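PDB 2IJG: cryptochrome DASH, chloroplastic/mitochondrial from Arabidopsis thaliana, which repairs cyclobutane pyrimidine dimers in single-stranded DNA as a photolyase that carries FAD and a methenyltetrahydrofolate chromophore, and may also act as a photoreceptor. Local coordinates for residues T177-D182 / E326-D331; H143-S148 / Y332-S337; N49-L54 / L293-I298; V194-R199 / D442-R447. All blocks are in the same frame, centred on the assembly; numbering follows the deposited sequence.

Interaction 1: T177-D182 / E326-D331. With FAD (flavin-adenine dinucleotide), chain B.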
# COMPACT_ATOMS: atom_id res chain seq x y z
N THR A 177 -6.32 10.18 -1.58
CA THR A 177 -7.30 9.87 -0.54
C THR A 177 -8.75 9.89 -1.02
O THR A 177 -9.05 10.46 -2.07
CB THR A 177 -7.20 10.88 0.62
OG1 THR A 177 -7.42 12.20 0.11
CG2 THR A 177 -5.82 10.81 1.27
N MET A 178 -9.63 9.27 -0.25
CA MET A 178 -11.06 9.23 -0.58
C MET A 178 -11.56 10.66 -0.52
O MET A 178 -12.17 11.16 -1.47
CB MET A 178 -11.84 8.41 0.45
CG MET A 178 -11.96 6.94 0.14
SD MET A 178 -13.69 6.43 0.14
CE MET A 178 -14.12 6.66 1.87
N TYR A 179 -11.30 11.31 0.61
CA TYR A 179 -11.70 12.69 0.82
C TYR A 179 -10.53 13.58 0.44
O TYR A 179 -9.40 13.34 0.87
CB TYR A 179 -12.08 12.93 2.28
CG TYR A 179 -13.34 12.21 2.71
CD1 TYR A 179 -13.29 11.01 3.40
CD2 TYR A 179 -14.60 12.76 2.41
CE1 TYR A 179 -14.46 10.36 3.80
CE2 TYR A 179 -15.77 12.12 2.80
CZ TYR A 179 -15.70 10.92 3.50
OH TYR A 179 -16.87 10.31 3.90
N HIS A 180 -10.80 14.60 -0.37
CA HIS A 180 -9.76 15.51 -0.83
C HIS A 180 -9.33 16.45 0.30
O HIS A 180 -10.16 16.92 1.08
CB HIS A 180 -10.28 16.31 -2.03
CG HIS A 180 -9.20 16.96 -2.83
ND1 HIS A 180 -8.47 18.04 -2.37
CD2 HIS A 180 -8.71 16.67 -4.06
CE1 HIS A 180 -7.58 18.38 -3.28
NE2 HIS A 180 -7.70 17.57 -4.32
N LYS A 181 -8.03 16.71 0.37
CA LYS A 181 -7.48 17.58 1.41
C LYS A 181 -8.15 18.95 1.47
O LYS A 181 -8.36 19.49 2.56
CB LYS A 181 -5.98 17.77 1.21
CG LYS A 181 -5.28 18.43 2.38
CD LYS A 181 -3.77 18.46 2.19
CE LYS A 181 -3.32 19.68 1.40
NZ LYS A 181 -3.42 20.92 2.23
N ASP A 182 -8.48 19.50 0.31
CA ASP A 182 -9.10 20.82 0.23
C ASP A 182 -10.56 20.84 0.66
O ASP A 182 -11.12 21.91 0.91
CB ASP A 182 -9.00 21.38 -1.19
CG ASP A 182 -7.57 21.54 -1.66
OD1 ASP A 182 -6.69 21.82 -0.82
OD2 ASP A 182 -7.32 21.39 -2.88
N GLU A 326 -13.24 1.49 6.42
CA GLU A 326 -11.86 1.05 6.46
C GLU A 326 -10.98 1.95 5.59
O GLU A 326 -9.81 2.19 5.90
CB GLU A 326 -11.79 -0.42 6.03
CG GLU A 326 -11.04 -1.35 6.98
CD GLU A 326 -11.40 -1.15 8.45
OE1 GLU A 326 -12.52 -1.52 8.87
OE2 GLU A 326 -10.55 -0.64 9.20
N LEU A 327 -11.52 2.46 4.49
CA LEU A 327 -10.75 3.34 3.62
C LEU A 327 -10.58 4.71 4.29
O LEU A 327 -9.67 5.46 3.94
CB LEU A 327 -11.44 3.53 2.27
CG LEU A 327 -11.40 2.35 1.31
CD1 LEU A 327 -12.24 2.69 0.08
CD2 LEU A 327 -9.96 2.04 0.91
N ILE A 328 -11.45 5.04 5.23
CA ILE A 328 -11.34 6.31 5.93
C ILE A 328 -10.15 6.21 6.89
O ILE A 328 -9.53 7.22 7.23
CB ILE A 328 -12.63 6.66 6.69
CG1 ILE A 328 -13.77 6.91 5.69
CG2 ILE A 328 -12.43 7.92 7.54
CD1 ILE A 328 -15.13 7.16 6.33
N TRP A 329 -9.83 5.00 7.32
CA TRP A 329 -8.68 4.81 8.18
C TRP A 329 -7.43 5.15 7.37
O TRP A 329 -6.52 5.80 7.88
CB TRP A 329 -8.59 3.36 8.67
CG TRP A 329 -9.18 3.16 10.04
CD1 TRP A 329 -10.34 2.52 10.34
CD2 TRP A 329 -8.63 3.61 11.29
NE1 TRP A 329 -10.55 2.53 11.71
CE2 TRP A 329 -9.51 3.19 12.31
CE3 TRP A 329 -7.47 4.32 11.64
CZ2 TRP A 329 -9.27 3.45 13.66
CZ3 TRP A 329 -7.23 4.59 12.98
CH2 TRP A 329 -8.13 4.15 13.98
N ARG A 330 -7.41 4.73 6.11
CA ARG A 330 -6.27 5.01 5.23
C ARG A 330 -6.15 6.52 5.01
O ARG A 330 -5.05 7.07 5.01
CB ARG A 330 -6.43 4.29 3.89
CG ARG A 330 -5.36 4.64 2.86
CD ARG A 330 -5.44 3.74 1.65
NE ARG A 330 -4.57 4.17 0.56
CZ ARG A 330 -4.84 5.18 -0.26
NH1 ARG A 330 -5.97 5.87 -0.12
NH2 ARG A 330 -3.99 5.51 -1.22
N ASP A 331 -7.29 7.18 4.80
CA ASP A 331 -7.30 8.63 4.61
C ASP A 331 -6.78 9.30 5.87
O ASP A 331 -5.96 10.22 5.81
CB ASP A 331 -8.73 9.11 4.35
CG ASP A 331 -9.07 9.22 2.87
OD1 ASP A 331 -8.44 8.50 2.05
OD2 ASP A 331 -9.98 10.01 2.53
PA FAD B . -9.89 -4.68 4.06
O1A FAD B . -9.85 -5.79 3.10
O2A FAD B . -9.62 -4.60 5.50
O5B FAD B . -9.68 -3.34 3.24
C5B FAD B . -9.70 -2.07 3.82
C4B FAD B . -8.79 -1.14 3.04
O4B FAD B . -8.76 0.06 3.84
C3B FAD B . -7.32 -1.60 2.90
O3B FAD B . -6.99 -2.16 1.64
C2B FAD B . -6.53 -0.35 3.23
O2B FAD B . -6.12 0.45 2.14
C1B FAD B . -7.41 0.39 4.21
N9A FAD B . -7.22 0.06 5.64
C8A FAD B . -7.79 -0.93 6.40
N7A FAD B . -7.41 -0.96 7.65
C5A FAD B . -6.52 0.09 7.73
C6A FAD B . -5.75 0.60 8.82
N6A FAD B . -5.81 0.05 10.04
N1A FAD B . -4.93 1.67 8.59
C2A FAD B . -4.90 2.19 7.33
N3A FAD B . -5.58 1.80 6.24
C4A FAD B . -6.39 0.71 6.53
N1 FAD B . -1.41 -1.17 5.54
C2 FAD B . -0.80 -0.62 4.48
O2 FAD B . -1.37 -0.48 3.37
N3 FAD B . 0.54 -0.26 4.62
C4 FAD B . 1.27 -0.35 5.81
O4 FAD B . 2.47 -0.01 5.79
C4X FAD B . 0.56 -0.85 6.96
N5 FAD B . 1.17 -0.99 8.24
C5X FAD B . 0.41 -1.57 9.29
C6 FAD B . 0.99 -1.71 10.59
C7 FAD B . 0.29 -2.25 11.66
C7M FAD B . 1.02 -2.36 13.00
C8 FAD B . -1.06 -2.67 11.49
C8M FAD B . -1.90 -3.25 12.61
C9 FAD B . -1.66 -2.55 10.18
C9A FAD B . -0.96 -2.03 9.09
N10 FAD B . -1.49 -1.86 7.75
C10 FAD B . -0.76 -1.28 6.75
C1' FAD B . -2.72 -2.32 7.17
C2' FAD B . -4.04 -2.89 7.55
O2' FAD B . -3.83 -3.96 8.47
C3' FAD B . -4.25 -3.19 6.07
O3' FAD B . -4.42 -1.92 5.42
C4' FAD B . -5.42 -4.02 5.54
O4' FAD B . -5.29 -5.31 6.17
C5' FAD B . -5.09 -4.06 4.05
O5' FAD B . -5.91 -4.76 3.09
P FAD B . -7.11 -5.69 3.38
O1P FAD B . -7.52 -6.14 2.09
O2P FAD B . -6.68 -6.72 4.35
O3P FAD B . -8.26 -4.77 4.08

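Interaction 2: H143-S148 / Y332-S337. With MHF (5,10-methenyl-6,7,8-trihydrofolic acid), chain C.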
# COMPACT_ATOMS: atom_id res chain seq x y z
N HIS A 143 1.89 13.54 -8.44
CA HIS A 143 1.08 13.65 -7.24
C HIS A 143 1.91 14.12 -6.05
O HIS A 143 3.10 13.82 -5.96
CB HIS A 143 0.41 12.31 -6.89
CG HIS A 143 -0.85 12.04 -7.65
ND1 HIS A 143 -0.89 11.23 -8.77
CD2 HIS A 143 -2.12 12.47 -7.46
CE1 HIS A 143 -2.12 11.18 -9.23
NE2 HIS A 143 -2.89 11.92 -8.45
N LYS A 144 1.27 14.86 -5.16
CA LYS A 144 1.91 15.38 -3.96
C LYS A 144 2.02 14.27 -2.93
O LYS A 144 1.07 13.52 -2.71
CB LYS A 144 1.07 16.52 -3.39
CG LYS A 144 1.62 17.15 -2.11
CD LYS A 144 2.70 18.18 -2.42
CE LYS A 144 3.32 18.74 -1.14
NZ LYS A 144 4.07 17.68 -0.41
N GLU A 145 3.19 14.15 -2.30
CA GLU A 145 3.40 13.14 -1.27
C GLU A 145 3.40 13.85 0.09
O GLU A 145 3.38 15.09 0.13
CB GLU A 145 4.72 12.41 -1.50
CG GLU A 145 4.67 11.43 -2.65
CD GLU A 145 3.81 10.23 -2.34
OE1 GLU A 145 3.62 9.37 -3.23
OE2 GLU A 145 3.33 10.15 -1.19
N THR A 146 3.43 13.10 1.18
CA THR A 146 3.38 13.73 2.51
C THR A 146 4.55 13.51 3.46
O THR A 146 4.86 14.39 4.27
CB THR A 146 2.10 13.33 3.25
OG1 THR A 146 2.02 11.91 3.34
CG2 THR A 146 0.87 13.87 2.52
N CYS A 147 5.21 12.36 3.40
CA CYS A 147 6.32 12.11 4.32
C CYS A 147 7.62 12.76 3.87
O CYS A 147 7.84 12.97 2.68
CB CYS A 147 6.48 10.60 4.53
SG CYS A 147 4.99 9.90 5.29
N SER A 148 8.47 13.09 4.84
CA SER A 148 9.72 13.79 4.58
C SER A 148 10.62 13.30 3.44
O SER A 148 11.11 14.11 2.66
CB SER A 148 10.54 13.90 5.87
OG SER A 148 10.90 12.62 6.35
N TYR A 332 -7.25 8.82 7.02
CA TYR A 332 -6.85 9.40 8.29
C TYR A 332 -5.35 9.38 8.53
O TYR A 332 -4.78 10.36 9.00
CB TYR A 332 -7.57 8.69 9.44
CG TYR A 332 -7.28 9.30 10.79
CD1 TYR A 332 -6.64 8.56 11.78
CD2 TYR A 332 -7.64 10.62 11.08
CE1 TYR A 332 -6.35 9.11 13.03
CE2 TYR A 332 -7.36 11.19 12.32
CZ TYR A 332 -6.72 10.42 13.30
OH TYR A 332 -6.45 10.97 14.53
N PHE A 333 -4.70 8.27 8.21
CA PHE A 333 -3.26 8.19 8.41
C PHE A 333 -2.48 9.08 7.44
O PHE A 333 -1.41 9.59 7.78
CB PHE A 333 -2.79 6.73 8.35
CG PHE A 333 -3.08 5.96 9.61
CD1 PHE A 333 -2.59 6.40 10.84
CD2 PHE A 333 -3.88 4.82 9.58
CE1 PHE A 333 -2.89 5.73 12.01
CE2 PHE A 333 -4.19 4.14 10.76
CZ PHE A 333 -3.69 4.59 11.98
N ARG A 334 -3.01 9.27 6.24
CA ARG A 334 -2.35 10.14 5.27
C ARG A 334 -2.32 11.56 5.85
O ARG A 334 -1.28 12.21 5.86
CB ARG A 334 -3.13 10.16 3.96
CG ARG A 334 -2.69 9.15 2.93
CD ARG A 334 -1.42 9.61 2.22
NE ARG A 334 -1.05 8.69 1.15
CZ ARG A 334 0.05 8.79 0.42
NH1 ARG A 334 0.92 9.78 0.64
NH2 ARG A 334 0.30 7.90 -0.54
N PHE A 335 -3.47 12.03 6.31
CA PHE A 335 -3.55 13.38 6.86
C PHE A 335 -2.75 13.47 8.15
O PHE A 335 -2.14 14.50 8.45
CB PHE A 335 -5.01 13.76 7.11
CG PHE A 335 -5.84 13.82 5.86
CD1 PHE A 335 -5.44 14.61 4.79
CD2 PHE A 335 -7.01 13.07 5.74
CE1 PHE A 335 -6.19 14.66 3.61
CE2 PHE A 335 -7.76 13.11 4.57
CZ PHE A 335 -7.35 13.91 3.50
N LEU A 336 -2.75 12.38 8.91
CA LEU A 336 -2.03 12.33 10.18
C LEU A 336 -0.53 12.48 9.93
O LEU A 336 0.19 13.09 10.72
CB LEU A 336 -2.35 11.00 10.88
CG LEU A 336 -1.91 10.73 12.32
CD1 LEU A 336 -0.42 10.46 12.34
CD2 LEU A 336 -2.29 11.91 13.22
N SER A 337 -0.05 11.93 8.81
CA SER A 337 1.37 12.03 8.49
C SER A 337 1.78 13.49 8.28
O SER A 337 2.93 13.85 8.50
CB SER A 337 1.71 11.20 7.25
OG SER A 337 1.10 11.73 6.09
N1 MHF C . 9.26 5.62 4.15
C2 MHF C . 8.76 6.57 3.28
NA2 MHF C . 8.02 6.16 2.20
N3 MHF C . 8.98 7.87 3.47
C4 MHF C . 9.72 8.32 4.52
O4 MHF C . 9.92 9.54 4.67
C4A MHF C . 10.27 7.37 5.45
N5 MHF C . 11.08 7.71 6.56
C6 MHF C . 11.95 6.70 7.25
C7 MHF C . 11.07 5.46 7.48
N8 MHF C . 10.53 5.07 6.14
C8A MHF C . 10.02 6.01 5.25
C9 MHF C . 12.46 7.37 8.54
N10 MHF C . 11.66 8.61 8.63
C11 MHF C . 11.37 8.99 7.22
C12 MHF C . 13.64 11.78 10.77
C13 MHF C . 13.42 10.50 11.36
C14 MHF C . 12.79 9.48 10.65
C15 MHF C . 12.36 9.69 9.31
C16 MHF C . 12.59 10.98 8.70
C17 MHF C . 13.23 12.01 9.42
C MHF C . 14.26 12.85 11.58
O MHF C . 14.58 12.61 12.74
N MHF C . 14.47 14.09 11.09
CA MHF C . 15.06 15.12 11.97
CB MHF C . 16.24 15.85 11.33
CG MHF C . 17.32 14.81 10.98
CD MHF C . 18.54 15.45 10.37
OE1 MHF C . 18.59 16.65 10.21
OE2 MHF C . 19.59 14.68 10.00
CT MHF C . 13.95 16.09 12.38
O1 MHF C . 12.86 16.03 11.86
O2 MHF C . 14.18 16.99 13.35

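Interaction 3: N49-L54 / L293-I298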
# COMPACT_ATOMS: atom_id res chain seq x y z
N ASN A 49 4.42 6.04 -7.40
CA ASN A 49 3.28 5.56 -6.60
C ASN A 49 1.82 5.89 -6.96
O ASN A 49 0.94 5.89 -6.09
CB ASN A 49 3.49 5.90 -5.12
CG ASN A 49 4.55 5.02 -4.48
OD1 ASN A 49 4.44 3.80 -4.47
ND2 ASN A 49 5.60 5.64 -3.95
N ASP A 50 1.57 6.14 -8.23
CA ASP A 50 0.22 6.43 -8.71
C ASP A 50 0.21 5.78 -10.09
O ASP A 50 -0.20 6.37 -11.09
CB ASP A 50 -0.02 7.95 -8.80
CG ASP A 50 1.02 8.66 -9.65
OD1 ASP A 50 2.08 8.05 -9.93
OD2 ASP A 50 0.79 9.83 -10.02
N LEU A 51 0.68 4.53 -10.10
CA LEU A 51 0.83 3.71 -11.29
C LEU A 51 -0.48 3.21 -11.87
O LEU A 51 -0.79 2.01 -11.83
CB LEU A 51 1.75 2.53 -10.97
CG LEU A 51 2.98 2.93 -10.14
CD1 LEU A 51 3.88 1.72 -9.91
CD2 LEU A 51 3.74 4.04 -10.85
N ARG A 52 -1.24 4.13 -12.45
CA ARG A 52 -2.53 3.80 -13.02
C ARG A 52 -2.98 4.90 -13.96
O ARG A 52 -2.47 6.03 -13.91
CB ARG A 52 -3.54 3.59 -11.88
CG ARG A 52 -4.87 4.34 -11.99
CD ARG A 52 -4.87 5.68 -11.27
NE ARG A 52 -4.37 5.57 -9.89
CZ ARG A 52 -4.48 6.52 -8.96
NH1 ARG A 52 -5.08 7.67 -9.22
NH2 ARG A 52 -3.94 6.32 -7.77
N VAL A 53 -3.92 4.57 -14.84
CA VAL A 53 -4.44 5.54 -15.79
C VAL A 53 -5.81 6.07 -15.37
O VAL A 53 -6.09 7.26 -15.53
CB VAL A 53 -4.57 4.93 -17.20
CG1 VAL A 53 -5.25 5.92 -18.14
CG2 VAL A 53 -3.19 4.56 -17.73
N LEU A 54 -6.65 5.20 -14.82
CA LEU A 54 -8.01 5.59 -14.42
C LEU A 54 -8.16 6.93 -13.70
O LEU A 54 -7.79 7.98 -14.23
CB LEU A 54 -8.65 4.47 -13.61
CG LEU A 54 -9.26 3.36 -14.48
CD1 LEU A 54 -9.86 2.26 -13.60
CD2 LEU A 54 -10.34 3.97 -15.38
N LEU A 293 -3.55 -0.36 -3.65
CA LEU A 293 -3.79 1.00 -3.18
C LEU A 293 -2.46 1.67 -2.84
O LEU A 293 -2.28 2.87 -3.08
CB LEU A 293 -4.72 0.98 -1.96
CG LEU A 293 -6.21 0.85 -2.32
CD1 LEU A 293 -7.02 0.42 -1.11
CD2 LEU A 293 -6.72 2.19 -2.86
N ALA A 294 -1.52 0.90 -2.30
CA ALA A 294 -0.21 1.42 -1.93
C ALA A 294 0.55 1.99 -3.12
O ALA A 294 1.15 3.06 -3.03
CB ALA A 294 0.62 0.33 -1.23
N PHE A 295 0.53 1.27 -4.25
CA PHE A 295 1.22 1.75 -5.44
C PHE A 295 0.33 2.62 -6.32
O PHE A 295 0.72 3.02 -7.41
CB PHE A 295 1.75 0.57 -6.27
CG PHE A 295 2.99 -0.08 -5.71
CD1 PHE A 295 2.90 -1.13 -4.81
CD2 PHE A 295 4.25 0.39 -6.06
CE1 PHE A 295 4.06 -1.73 -4.28
CE2 PHE A 295 5.41 -0.19 -5.54
CZ PHE A 295 5.30 -1.26 -4.65
N GLY A 296 -0.87 2.92 -5.83
CA GLY A 296 -1.78 3.75 -6.59
C GLY A 296 -2.26 3.11 -7.88
O GLY A 296 -2.58 3.82 -8.84
N CYS A 297 -2.31 1.78 -7.92
CA CYS A 297 -2.77 1.06 -9.10
C CYS A 297 -4.27 1.24 -9.23
O CYS A 297 -4.83 1.14 -10.33
CB CYS A 297 -2.41 -0.42 -9.00
SG CYS A 297 -0.64 -0.74 -9.14
N ILE A 298 -4.92 1.47 -8.10
CA ILE A 298 -6.36 1.72 -8.06
C ILE A 298 -6.54 2.85 -7.05
O ILE A 298 -5.68 3.04 -6.18
CB ILE A 298 -7.17 0.49 -7.59
CG1 ILE A 298 -6.71 0.05 -6.20
CG2 ILE A 298 -7.06 -0.64 -8.61
CD1 ILE A 298 -7.48 -1.14 -5.65

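Interaction 4: V194-R199 / D442-R447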
# COMPACT_ATOMS: atom_id res chain seq x y z
N VAL A 194 -8.29 11.87 17.55
CA VAL A 194 -9.04 10.65 17.76
C VAL A 194 -9.75 10.31 16.45
O VAL A 194 -10.53 11.12 15.93
CB VAL A 194 -10.10 10.82 18.88
CG1 VAL A 194 -10.87 9.53 19.08
CG2 VAL A 194 -9.42 11.22 20.18
N TYR A 195 -9.47 9.13 15.91
CA TYR A 195 -10.07 8.70 14.65
C TYR A 195 -11.58 8.89 14.59
O TYR A 195 -12.12 9.39 13.60
CB TYR A 195 -9.75 7.23 14.38
CG TYR A 195 -10.47 6.68 13.17
CD1 TYR A 195 -10.07 7.01 11.88
CD2 TYR A 195 -11.58 5.84 13.32
CE1 TYR A 195 -10.75 6.52 10.77
CE2 TYR A 195 -12.27 5.35 12.21
CZ TYR A 195 -11.85 5.69 10.94
OH TYR A 195 -12.53 5.21 9.84
N THR A 196 -12.26 8.47 15.65
CA THR A 196 -13.72 8.57 15.70
C THR A 196 -14.21 9.98 15.39
O THR A 196 -15.19 10.15 14.66
CB THR A 196 -14.25 8.14 17.09
OG1 THR A 196 -13.81 6.81 17.39
CG2 THR A 196 -15.78 8.16 17.11
N GLN A 197 -13.53 10.99 15.93
CA GLN A 197 -13.92 12.38 15.71
C GLN A 197 -13.72 12.74 14.24
O GLN A 197 -14.56 13.40 13.63
CB GLN A 197 -13.07 13.30 16.59
CG GLN A 197 -12.91 12.82 18.03
CD GLN A 197 -12.09 13.76 18.91
OE1 GLN A 197 -10.94 14.10 18.59
NE2 GLN A 197 -12.68 14.19 20.02
N PHE A 198 -12.60 12.29 13.68
CA PHE A 198 -12.29 12.56 12.28
C PHE A 198 -13.31 11.92 11.35
O PHE A 198 -13.83 12.56 10.43
CB PHE A 198 -10.90 12.01 11.95
CG PHE A 198 -10.60 11.98 10.49
CD1 PHE A 198 -10.19 13.14 9.83
CD2 PHE A 198 -10.74 10.80 9.77
CE1 PHE A 198 -9.92 13.11 8.47
CE2 PHE A 198 -10.48 10.77 8.41
CZ PHE A 198 -10.07 11.92 7.75
N ARG A 199 -13.58 10.64 11.60
CA ARG A 199 -14.51 9.86 10.81
C ARG A 199 -15.91 10.48 10.80
O ARG A 199 -16.45 10.80 9.74
CB ARG A 199 -14.54 8.42 11.36
CG ARG A 199 -15.14 7.39 10.42
CD ARG A 199 -16.61 7.21 10.70
NE ARG A 199 -16.84 6.80 12.08
CZ ARG A 199 -18.03 6.80 12.67
NH1 ARG A 199 -19.10 7.20 11.99
NH2 ARG A 199 -18.16 6.42 13.93
N ASP A 442 -3.97 8.75 20.27
CA ASP A 442 -5.27 8.08 20.31
C ASP A 442 -5.01 6.72 20.96
O ASP A 442 -4.38 5.85 20.36
CB ASP A 442 -5.82 7.90 18.90
CG ASP A 442 -7.22 7.30 18.89
OD1 ASP A 442 -7.72 6.94 19.98
OD2 ASP A 442 -7.82 7.19 17.80
N PRO A 443 -5.50 6.52 22.19
CA PRO A 443 -5.32 5.27 22.93
C PRO A 443 -6.10 4.05 22.42
O PRO A 443 -6.04 2.98 23.01
CB PRO A 443 -5.73 5.66 24.35
CG PRO A 443 -6.84 6.64 24.10
CD PRO A 443 -6.26 7.50 22.99
N ARG A 444 -6.82 4.22 21.32
CA ARG A 444 -7.62 3.13 20.75
C ARG A 444 -6.95 1.74 20.73
O ARG A 444 -7.56 0.76 21.15
CB ARG A 444 -8.06 3.48 19.32
CG ARG A 444 -8.72 2.33 18.58
CD ARG A 444 -8.94 2.67 17.13
NE ARG A 444 -10.12 3.51 16.93
CZ ARG A 444 -11.35 3.04 16.75
NH1 ARG A 444 -11.56 1.74 16.74
NH2 ARG A 444 -12.36 3.88 16.59
N GLU A 445 -5.72 1.66 20.24
CA GLU A 445 -5.02 0.38 20.17
C GLU A 445 -3.91 0.22 21.20
O GLU A 445 -3.10 -0.70 21.12
CB GLU A 445 -4.44 0.16 18.77
CG GLU A 445 -5.48 0.11 17.65
CD GLU A 445 -6.66 -0.78 17.98
OE1 GLU A 445 -6.46 -1.84 18.62
OE2 GLU A 445 -7.80 -0.44 17.59
N ASP A 446 -3.87 1.13 22.17
CA ASP A 446 -2.85 1.08 23.20
C ASP A 446 -3.36 0.24 24.37
O ASP A 446 -3.75 0.78 25.41
CB ASP A 446 -2.49 2.49 23.67
CG ASP A 446 -1.51 2.50 24.83
OD1 ASP A 446 -0.61 1.63 24.86
OD2 ASP A 446 -1.63 3.38 25.70
N ARG A 447 -3.36 -1.07 24.18
CA ARG A 447 -3.85 -1.98 25.21
C ARG A 447 -2.94 -3.20 25.37
O ARG A 447 -1.81 -3.08 25.83
CB ARG A 447 -5.28 -2.41 24.88
CG ARG A 447 -5.55 -2.71 23.40
CD ARG A 447 -7.04 -2.56 23.11
NE ARG A 447 -7.41 -2.80 21.71
CZ ARG A 447 -7.75 -3.98 21.21
NH1 ARG A 447 -7.77 -5.06 21.99
NH2 ARG A 447 -8.09 -4.09 19.93
O HOH W 1 -10.70 6.35 17.62

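Interaction 1: T177-D182 / E326-D331
Asp331 receives two consecutive backbone amides of the 177-182 loop on its carboxylate, one on each oxygen. Met178 N reaches Asp331 OD1 at 2.7 Å, and Tyr179 N meets Asp331 OD2 at the same 2.7 Å in an almost straight bond, N-H...O 178°. Both oxygens offer their syn lone pairs, the sides that face each other, which suits a carboxylate taking neighbouring N-H groups in a fork. CB of Thr177 presses against Asp331 OD1 at 3.0 Å, and the Tyr179 ring stands with its edge to Asp331 OD2, the ring and carboxylate planes 74° apart. Beside this polar centre the bent Met178 chain crosses the Leu327 side chain at about a right angle: SD lies 4.0 Å from CD1 of Leu327, and the terminal CE sits 3.8 Å from CG1 of Ile328, a branch that also meets the Tyr179 ring edge. Arg330, extended from CG to NE, donates through NH1 to O of Ser176, the residue before Thr177. The other side of this helical turn faces the FAD adenosine, where Arg330 CD approaches O2B at 3.4 Å. Without the carboxylate, as with an alanine here, the amides of Met178 and Tyr179 would probably lose their acceptor and the loop could drift from the helix. The buried carboxylate is probably stabilised as an anion by these two N-H dipoles, which tie the N-terminal photolyase region to a helix lining the FAD site.

Interaction 2: H143-S148 / Y332-S337
Thr146 and Ser337 face each other through hydroxyls that both lie between their own backbone N and carbonyl carbon, and this turns the two oxygens together. Arg334 gets to the same loop by a bend at chi2 (-78°), beyond which its chain straightens and carries the guanidinium to Glu145. There NH1 donates to Glu145 OE2 at 3.0 Å in a salt bridge, the N-H...O angle 173°. The acceptor lies close to the guanidinium plane, at its edge, whereas the donor meets OE2 on the syn side but tilted out of the carboxylate plane; the two flat groups are turned 28° from each other. Thr146 OG1 donates to Ser337 OG at 2.9 Å, a hydroxyl pair that joins the loop to the helix one turn beyond Arg334. NH1 of Arg334 also passes 3.6 Å from Thr146 OG1. Next along the loop, Cys147 SG touches Ser337 CB at 4.0 Å, while its CB lies 3.6 Å from O4 of the folate chromophore. The second terminal nitrogen of Arg334, NH2, has a long, weak ion pair with Asp425, an FAD-site residue by similarity. The loop thus leaves strand 137-143 of the parallel sheet and packs against helix 318-340, with Cys147 at the N-cap position of helix 148-163 and Cys427 of helix 426-436 against Thr146 and Ser337.

Interaction 3: N49-L54 / L293-I298
Leu51 and Phe295 join the loop after strand 42-46 to a Schellman motif, the C-terminal turn of helix 290-294 in which Gly296 is the C-prime residue. Leu51, itself the centre of an inverse gamma turn, donates its N-H to Phe295 O at 3.1 Å, in the carbonyl plane. The closest packing is at Gly296. Its CA lies 3.5 Å from Asn49 O, and a CB at this positive-phi position would run into Asn49 O and Asp50 CA. Also buried, the Leu51 side chain runs beside the Phe295 ring, pointing the same way, with CD1 4.1 Å from CD2. On the ring's helix 93-112 side lie Phe98 and Leu99. The exposed margin, at Asn49, is looser: its amide comes only as near as 3.8 Å from OD1 to CD2 of the Phe295 ring, its plane 44° from the ring. Arg52 has a chain bent at chi2 (-94°) and chi3, which brings the edge of the guanidinium to Gly296. NE meets Gly296 O at 2.7 Å from 31° off the carbonyl plane, and NH2 adds a weak second bond to the same oxygen at 3.0 Å. A methionine in place of Arg52 would probably leave this buried carbonyl without its side-chain donors, and Asp55 O without the weak bond from NH1. On the same buried side, Cys297 CA makes a CA-H...O contact with Leu51 O at 3.5 Å.

Interaction 4: V194-R199 / D442-R447
An Asx turn at Asp442, a residue assigned by similarity to the ATP site, meets the first turn of helix 195-205 here, with the helix N-cap at Val194. Asp442 has its CG anti to the backbone N, which holds the carboxylate out toward the helix start. OD1 closes the turn by accepting from Arg444 N, two residues on, and OD2 accepts the N-H of Tyr195 at 3.2 Å with an N-H...O angle of 165°. Tyr195 N comes at OD2 from above the carboxylate plane, 43° out of it. The same OD2 takes a hydrogen bond from water 1 at 3.0 Å and is also hydrogen-bonded to the hydroxyl of Tyr435, in helix 426-436, so three partners grip this oxygen. Water 1 itself accepts from Thr196 N and from Arg444 NE, the latter at 3.0 Å, and so joins the next amide of the helix to the arginine. The Arg444 chain bends at chi3, before NE, which sets NH2 at the edge of the Tyr195 ring, 3.9 Å from CD2, with guanidinium and ring planes nearly perpendicular at 83°. NH2 also lies 3.4 Å from Thr196 OG1. The Tyr195 ring stacks with Trp329 of helix 318-340, against which Arg444 packs as well, while Val194 CG1 borders the carboxylate. With its oxygens shared between the turn's own amide, a helix N-terminal amide, a tyrosine hydroxyl and a water, the carboxylate is likely to remain ionised, favoured by the helix dipole and by the nearby arginine.

Overall arrangement
Interactions 1 and 2 share helix 318-340, using consecutive six-residue pieces of it, with centres 11 Å apart; Thr177 packs on Arg334 and Phe335 between them. Interactions 4 and 1 have centres about 16 Å apart, and interaction 4 joins the same helix through Tyr195 and Phe198, which meet Trp329 and Tyr332. Interaction 3 touches interaction 2 where Asp50 reaches His143, and interaction 1 through Leu293, but is 28 Å from interaction 4, centre to centre. Along the chain the first segments run 49-54, 143-148, 177-182, 194-199; all their partners come later. Interactions 1 to 3 thereby join loops of the N-terminal photolyase region to helices near FAD, interaction 2 also at the folate; interaction 4 adds helix 195-205 on the FAD side.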